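Local coordinates for protein lysyl-trna-dependent l-ysyl-phosphatidylgycerol synthase (Bacillus licheniformis, PDB 4V36) that transfers lysine from lysyl-tRNA to the membrane lipid phosphatidylglycerol, a tRNA-dependent aminoacylation linked to bacterial resistance, at residues Ala134-Ile139 / Glu300-Val305; Tyr148-Glu153 / Phe241-Gln246; Met226-Ser229 / Gly235-Asp238. All blocks are in the same frame, centred on the assembly; numbering follows the deposited sequence.

Helix 236-251 ties the three contacts together. Contacts 2 and 3 both use it directly, one through F241-Q246 and the other through G235-D238. In contact 1 it is a neighbour: D238 receives K301 and Y302, and L136 rests on I242. Contact 1 is buried but small, with one leucine set against a lysine chain and a tyrosine ring. Contacts 2 and 3 are larger, partly buried, and join the helix to strands of the same mixed sheet. Their chemistry is aromatic and apolar. Contact 2 sits at the edge strand of that sheet. Contact 3 lies further in, where the strand also carries residues of the lysine amide pocket.

Contact 1: Ala134-Ile139 / Glu300-Val305; sequences AGLRAI and EKYKPV
L136 of helix 134-145 meets K301 and Y302, which lie in a type I beta turn from E300 to K303. The turn links helix 296-300 to strand 305-313 of the large mixed sheet. Both segments belong to the C-terminal phosphatidylglycerol lysyltransferase domain, a member of the acetyltransferase clan.

The apolar contacts all come from the two methyls of L136. CG lies anti to the carbonyl carbon (chi1 -65°), and the fork points at the turn. L136 CD1 approaches the Y302 ring obliquely, 3.9 Å from CE1. L136 CD2 takes the other partner and touches K301 CE at 3.8 Å. L136 CD2 is also 4.1 Å from Y302 OH. CD1 thus meets the tyrosine ring, while CD2 lies beside both the lysine chain and the tyrosine hydroxyl. L136 also rests on I242 of helix 236-251.

The polar ends of the turn residues are held outside the two segments. The K301 chain runs nearly straight as far as CE and then bends at its last torsion (chi4 -62°). This brings NZ to a salt bridge with D238 OD1 and a hydrogen bond with F298 O. Y302 OH is hydrogen-bonded to the same D238 OD1. One carboxylate oxygen of helix 236-251 therefore receives both side chains, while their carbon parts face L136.

No hydrogen bond joins the two segments. V305 begins strand 305-313 and is backbone-bonded to I120 of strand 111-122. Within the helix, I139 N is bonded to G135 O at 3.2 Å. K303 N is bonded to E300 O at 2.9 Å, closing the turn.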
# COMPACT_ATOMS: atom_id res chain seq x y z
N ALA A 134 17.22 21.51 7.36
CA ALA A 134 18.29 21.98 6.49
C ALA A 134 18.71 20.88 5.52
O ALA A 134 19.23 21.16 4.43
CB ALA A 134 19.48 22.45 7.31
N GLY A 135 18.50 19.63 5.92
CA GLY A 135 18.85 18.49 5.09
C GLY A 135 17.93 18.35 3.89
O GLY A 135 18.40 18.21 2.75
N LEU A 136 16.63 18.40 4.14
CA LEU A 136 15.64 18.26 3.07
C LEU A 136 15.67 19.45 2.12
O LEU A 136 15.49 19.29 0.91
CB LEU A 136 14.24 18.10 3.67
CG LEU A 136 13.99 16.83 4.49
CD1 LEU A 136 12.55 16.80 5.00
CD2 LEU A 136 14.30 15.59 3.66
N ARG A 137 15.89 20.64 2.67
CA ARG A 137 15.93 21.85 1.86
C ARG A 137 17.14 21.85 0.94
O ARG A 137 17.09 22.37 -0.17
CB ARG A 137 15.94 23.10 2.75
CG ARG A 137 15.83 24.41 1.99
CD ARG A 137 15.65 25.60 2.92
NE ARG A 137 16.75 25.75 3.86
CZ ARG A 137 16.66 25.50 5.16
NH1 ARG A 137 15.52 25.09 5.69
NH2 ARG A 137 17.72 25.67 5.94
N ALA A 138 18.24 21.25 1.41
CA ALA A 138 19.45 21.14 0.60
C ALA A 138 19.22 20.21 -0.59
O ALA A 138 19.69 20.48 -1.70
CB ALA A 138 20.60 20.64 1.45
N ILE A 139 18.49 19.13 -0.36
CA ILE A 139 18.18 18.17 -1.41
C ILE A 139 17.30 18.80 -2.48
O ILE A 139 17.55 18.64 -3.67
CB ILE A 139 17.47 16.92 -0.84
CG1 ILE A 139 18.37 16.23 0.19
CG2 ILE A 139 17.11 15.95 -1.96
CD1 ILE A 139 17.76 14.98 0.78
N GLU A 300 9.95 9.08 9.51
CA GLU A 300 9.77 9.80 10.76
C GLU A 300 10.24 11.25 10.67
O GLU A 300 9.71 12.13 11.34
CB GLU A 300 10.49 9.08 11.90
CG GLU A 300 9.83 9.22 13.27
CD GLU A 300 10.07 10.56 13.91
OE1 GLU A 300 11.13 11.18 13.63
OE2 GLU A 300 9.21 11.02 14.70
N LYS A 301 11.24 11.49 9.83
CA LYS A 301 11.82 12.83 9.70
C LYS A 301 10.87 13.81 9.00
O LYS A 301 11.14 15.00 8.93
CB LYS A 301 13.15 12.77 8.96
CG LYS A 301 13.05 12.42 7.49
CD LYS A 301 14.42 12.43 6.83
CE LYS A 301 14.33 12.17 5.34
NZ LYS A 301 13.75 10.83 5.04
N TYR A 302 9.76 13.29 8.49
CA TYR A 302 8.72 14.13 7.91
C TYR A 302 7.67 14.47 8.96
O TYR A 302 6.64 15.07 8.65
CB TYR A 302 8.08 13.44 6.70
CG TYR A 302 9.00 13.32 5.51
CD1 TYR A 302 9.15 14.38 4.62
CD2 TYR A 302 9.71 12.16 5.26
CE1 TYR A 302 9.99 14.29 3.53
CE2 TYR A 302 10.55 12.05 4.17
CZ TYR A 302 10.68 13.12 3.31
OH TYR A 302 11.52 13.02 2.22
N LYS A 303 7.94 14.07 10.20
CA LYS A 303 7.04 14.28 11.33
C LYS A 303 5.60 13.88 11.04
O LYS A 303 4.70 14.72 11.07
CB LYS A 303 7.08 15.75 11.78
CG LYS A 303 8.17 16.07 12.80
CD LYS A 303 9.56 15.96 12.20
CE LYS A 303 10.64 16.14 13.26
NZ LYS A 303 10.54 15.08 14.32
N PRO A 304 5.37 12.59 10.75
CA PRO A 304 4.02 12.15 10.38
C PRO A 304 3.18 11.74 11.59
O PRO A 304 3.71 11.57 12.69
CB PRO A 304 4.29 10.95 9.49
CG PRO A 304 5.51 10.33 10.11
CD PRO A 304 6.33 11.47 10.69
N VAL A 305 1.88 11.57 11.37
CA VAL A 305 1.01 10.96 12.36
C VAL A 305 0.90 9.47 12.06
O VAL A 305 0.41 9.08 11.00
CB VAL A 305 -0.39 11.60 12.38
CG1 VAL A 305 -1.27 10.91 13.41
CG2 VAL A 305 -0.29 13.09 12.66

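Contact 2: Tyr148-Glu153 / Phe241-Gln246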
# COMPACT_ATOMS: atom_id res chain seq x y z
N TYR A 148 16.04 19.66 -12.55
CA TYR A 148 15.06 18.58 -12.60
C TYR A 148 13.64 19.14 -12.48
O TYR A 148 13.40 20.06 -11.70
CB TYR A 148 15.33 17.55 -11.51
CG TYR A 148 16.54 16.69 -11.78
CD1 TYR A 148 17.81 17.09 -11.40
CD2 TYR A 148 16.41 15.47 -12.44
CE1 TYR A 148 18.92 16.31 -11.66
CE2 TYR A 148 17.51 14.68 -12.70
CZ TYR A 148 18.76 15.10 -12.31
OH TYR A 148 19.86 14.32 -12.56
N THR A 149 12.72 18.58 -13.26
CA THR A 149 11.34 19.06 -13.26
C THR A 149 10.36 17.94 -12.91
O THR A 149 10.55 16.79 -13.31
CB THR A 149 10.96 19.66 -14.62
OG1 THR A 149 11.27 18.73 -15.66
CG2 THR A 149 11.73 20.96 -14.86
N PHE A 150 9.32 18.30 -12.17
CA PHE A 150 8.34 17.33 -11.69
C PHE A 150 7.01 17.51 -12.42
O PHE A 150 6.46 18.62 -12.46
CB PHE A 150 8.15 17.48 -10.18
CG PHE A 150 7.19 16.50 -9.58
CD1 PHE A 150 7.57 15.19 -9.34
CD2 PHE A 150 5.90 16.89 -9.25
CE1 PHE A 150 6.68 14.29 -8.78
CE2 PHE A 150 5.01 16.00 -8.69
CZ PHE A 150 5.40 14.70 -8.45
N HIS A 151 6.48 16.43 -12.98
CA HIS A 151 5.25 16.50 -13.76
C HIS A 151 4.30 15.35 -13.43
O HIS A 151 4.73 14.22 -13.21
CB HIS A 151 5.56 16.48 -15.26
CG HIS A 151 6.50 17.56 -15.69
ND1 HIS A 151 6.09 18.85 -15.97
CD2 HIS A 151 7.84 17.54 -15.91
CE1 HIS A 151 7.12 19.57 -16.33
NE2 HIS A 151 8.20 18.81 -16.30
N VAL A 152 3.01 15.65 -13.39
CA VAL A 152 1.99 14.63 -13.18
C VAL A 152 1.18 14.41 -14.45
O VAL A 152 0.52 15.32 -14.95
CB VAL A 152 1.04 15.00 -12.02
CG1 VAL A 152 -0.12 14.02 -11.95
CG2 VAL A 152 1.80 15.05 -10.71
N GLU A 153 1.24 13.19 -14.98
CA GLU A 153 0.55 12.86 -16.23
C GLU A 153 -0.77 12.14 -15.98
O GLU A 153 -0.91 11.41 -15.00
CB GLU A 153 1.46 12.01 -17.12
CG GLU A 153 2.85 12.59 -17.34
CD GLU A 153 2.82 13.89 -18.11
OE1 GLU A 153 1.89 14.09 -18.91
OE2 GLU A 153 3.74 14.71 -17.92
N PHE A 241 9.37 12.88 -2.64
CA PHE A 241 8.35 13.14 -1.63
C PHE A 241 8.15 14.64 -1.42
O PHE A 241 7.04 15.09 -1.16
CB PHE A 241 8.70 12.46 -0.31
CG PHE A 241 8.35 11.00 -0.26
CD1 PHE A 241 7.04 10.59 -0.38
CD2 PHE A 241 9.34 10.04 -0.10
CE1 PHE A 241 6.71 9.24 -0.34
CE2 PHE A 241 9.02 8.70 -0.05
CZ PHE A 241 7.70 8.30 -0.18
N ILE A 242 9.23 15.40 -1.54
CA ILE A 242 9.15 16.85 -1.42
C ILE A 242 8.34 17.43 -2.58
O ILE A 242 7.45 18.26 -2.37
CB ILE A 242 10.55 17.50 -1.40
CG1 ILE A 242 11.29 17.13 -0.11
CG2 ILE A 242 10.44 19.01 -1.51
CD1 ILE A 242 12.73 17.60 -0.08
N TYR A 243 8.64 16.98 -3.79
CA TYR A 243 7.88 17.39 -4.97
C TYR A 243 6.43 16.93 -4.89
O TYR A 243 5.52 17.65 -5.28
CB TYR A 243 8.53 16.86 -6.25
CG TYR A 243 9.78 17.59 -6.68
CD1 TYR A 243 9.73 18.94 -7.01
CD2 TYR A 243 11.00 16.94 -6.77
CE1 TYR A 243 10.87 19.62 -7.41
CE2 TYR A 243 12.14 17.61 -7.16
CZ TYR A 243 12.07 18.95 -7.48
OH TYR A 243 13.20 19.62 -7.88
N LEU A 244 6.23 15.72 -4.38
CA LEU A 244 4.89 15.16 -4.21
C LEU A 244 4.07 15.98 -3.22
O LEU A 244 2.90 16.28 -3.48
CB LEU A 244 4.96 13.71 -3.75
CG LEU A 244 5.13 12.65 -4.84
CD1 LEU A 244 5.28 11.27 -4.22
CD2 LEU A 244 3.96 12.68 -5.80
N PHE A 245 4.68 16.32 -2.09
CA PHE A 245 3.98 17.08 -1.05
C PHE A 245 3.66 18.49 -1.54
O PHE A 245 2.63 19.06 -1.16
CB PHE A 245 4.82 17.15 0.23
CG PHE A 245 5.02 15.81 0.89
CD1 PHE A 245 4.28 14.71 0.51
CD2 PHE A 245 5.95 15.66 1.91
CE1 PHE A 245 4.46 13.48 1.12
CE2 PHE A 245 6.14 14.44 2.52
CZ PHE A 245 5.39 13.35 2.13
N GLN A 246 4.53 19.05 -2.36
CA GLN A 246 4.30 20.37 -2.95
C GLN A 246 3.11 20.33 -3.90
O GLN A 246 2.25 21.21 -3.87
CB GLN A 246 5.54 20.85 -3.70
CG GLN A 246 5.34 22.16 -4.45
CD GLN A 246 6.56 22.58 -5.24
OE1 GLN A 246 7.55 21.85 -5.31
NE2 GLN A 246 6.50 23.76 -5.84
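F150 of strand 149-153 lies against Y243 and L244 of helix 236-251. Its CG is anti to the backbone N (chi1 -178°), which carries the ring out from the strand to Y243 and L244. F150 CB sits off-centre over the Y243 ring, 3.8 Å from Y243 CD1. Next, F150 CG lies 3.6 Å from Y243 CB. F150 CD1 is just as close to that carbon. Y243 CB stands over one face of the F150 ring, offset toward the rim, in a CH-pi contact. The CH-pi contacts are reciprocal, though that of F150 CB is the more off-centre. The two side chains run antiparallel alongside each other. Their planes are almost parallel, 7° apart, but the centroids are 5.7 Å apart, so little of one ring lies over the other.

The strand is an outer strand of the mixed sheet, backbone-bonded to strand 196-200. The helix belongs to the beta-alpha-beta unit of strands 220-228 and 255-261. F150 also touches A197 of the neighbouring strand.

Further along the ring, F150 CE2 passes 3.8 Å from the carbonyl O of Y243. At the tip, F150 CZ meets L244 CD2 at 3.6 Å, obliquely to the ring. L244 comes in roughly perpendicular to F150. L244 packs on F256 as well. The hydroxyl of Y243 is hydrogen-bonded to E144 OE2 of helix 134-145.

Contact 3: Met226-Ser229 / Gly235-Asp238. With LYN (2,6-diamino-hexanoic acid amide), chain C.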
# COMPACT_ATOMS: atom_id res chain seq x y z
N MET A 226 7.33 3.61 -6.53
CA MET A 226 8.30 4.69 -6.64
C MET A 226 9.62 4.12 -7.12
O MET A 226 10.34 3.47 -6.36
CB MET A 226 8.49 5.42 -5.30
CG MET A 226 9.65 6.41 -5.32
SD MET A 226 9.96 7.24 -3.75
CE MET A 226 8.73 8.54 -3.80
N ARG A 227 9.93 4.34 -8.39
CA ARG A 227 11.10 3.72 -9.00
C ARG A 227 11.94 4.74 -9.76
O ARG A 227 11.41 5.69 -10.34
CB ARG A 227 10.66 2.58 -9.92
CG ARG A 227 9.83 1.54 -9.19
CD ARG A 227 9.41 0.37 -10.06
NE ARG A 227 8.66 -0.60 -9.26
CZ ARG A 227 8.20 -1.76 -9.73
NH1 ARG A 227 8.40 -2.10 -10.99
NH2 ARG A 227 7.54 -2.57 -8.92
N TYR A 228 13.25 4.54 -9.75
CA TYR A 228 14.18 5.48 -10.37
C TYR A 228 15.34 4.76 -11.03
O TYR A 228 15.72 3.66 -10.62
CB TYR A 228 14.69 6.47 -9.32
CG TYR A 228 15.19 5.82 -8.05
CD1 TYR A 228 16.48 5.32 -7.96
CD2 TYR A 228 14.37 5.71 -6.94
CE1 TYR A 228 16.94 4.72 -6.80
CE2 TYR A 228 14.82 5.12 -5.77
CZ TYR A 228 16.10 4.63 -5.71
OH TYR A 228 16.56 4.04 -4.56
N SER A 229 15.91 5.38 -12.05
CA SER A 229 17.05 4.81 -12.77
C SER A 229 18.36 5.09 -12.04
O SER A 229 18.38 5.81 -11.04
CB SER A 229 17.11 5.35 -14.20
OG SER A 229 17.16 6.76 -14.21
N GLY A 235 19.68 11.04 -2.86
CA GLY A 235 18.57 11.67 -2.16
C GLY A 235 17.34 11.75 -3.05
O GLY A 235 16.46 12.58 -2.84
N ILE A 236 17.29 10.86 -4.04
CA ILE A 236 16.21 10.85 -5.02
C ILE A 236 14.84 10.64 -4.38
O ILE A 236 13.87 11.31 -4.74
CB ILE A 236 16.46 9.75 -6.10
CG1 ILE A 236 15.26 9.62 -7.04
CG2 ILE A 236 16.80 8.42 -5.46
CD1 ILE A 236 15.01 10.84 -7.90
N MET A 237 14.76 9.72 -3.42
CA MET A 237 13.49 9.41 -2.76
C MET A 237 13.00 10.58 -1.92
O MET A 237 11.80 10.86 -1.88
CB MET A 237 13.63 8.16 -1.90
CG MET A 237 13.77 6.87 -2.70
SD MET A 237 13.67 5.41 -1.65
CE MET A 237 15.07 5.67 -0.56
N ASP A 238 13.92 11.25 -1.24
CA ASP A 238 13.58 12.43 -0.45
C ASP A 238 13.07 13.55 -1.35
O ASP A 238 12.10 14.23 -1.01
CB ASP A 238 14.79 12.91 0.35
CG ASP A 238 15.08 12.03 1.55
OD1 ASP A 238 14.11 11.52 2.16
OD2 ASP A 238 16.27 11.85 1.88
N LYN C . 7.86 0.28 -5.92
CA LYN C . 7.27 -1.05 -5.84
CB LYN C . 8.34 -2.06 -5.42
CG LYN C . 7.77 -3.46 -5.25
CD LYN C . 8.81 -4.52 -5.57
CE LYN C . 10.01 -4.43 -4.62
NZ LYN C . 11.01 -5.46 -4.99
C LYN C . 6.14 -1.05 -4.85
O LYN C . 6.28 -0.46 -3.79
NT LYN C . 5.01 -1.68 -5.16
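Beside the pocket of the bound lysine amide, M226 and Y228 of strand 220-228 pack on I236 and M237 at the start of helix 236-251. I236 CG2 stands 3.7 Å from the centroid of the Y228 ring, only 4° off the ring normal. This is a CH-pi contact over the centre of the face. Y228 CG lies between the backbone N and the carbonyl carbon (chi1 49°), which lays the ring against I236. I236 CG1 adds a contact with Y228 CB at 3.9 Å. M237 CG meets Y228 CE2 at 3.7 Å, obliquely to the ring. M237 CG also lies 4.0 Å from M226 SD.

Strand, helix and strand 255-261 form a beta-alpha-beta unit, and G235 is the N-cap of the helix. W172, another pocket residue, meets the Y228 ring edge-to-face.

R227, between M226 and Y228, points away from the helix, and its extended chain ends beside the ligand. The ligand N lies in the guanidinium plane at its edge, 3.5 Å from R227 NE. R227 NH2 comes within 3.4 Å of the ligand CA and is salt-bridged to E178. M226 N is 3.4 Å from the ligand N. The ligand is hydrogen-bonded to G184 O.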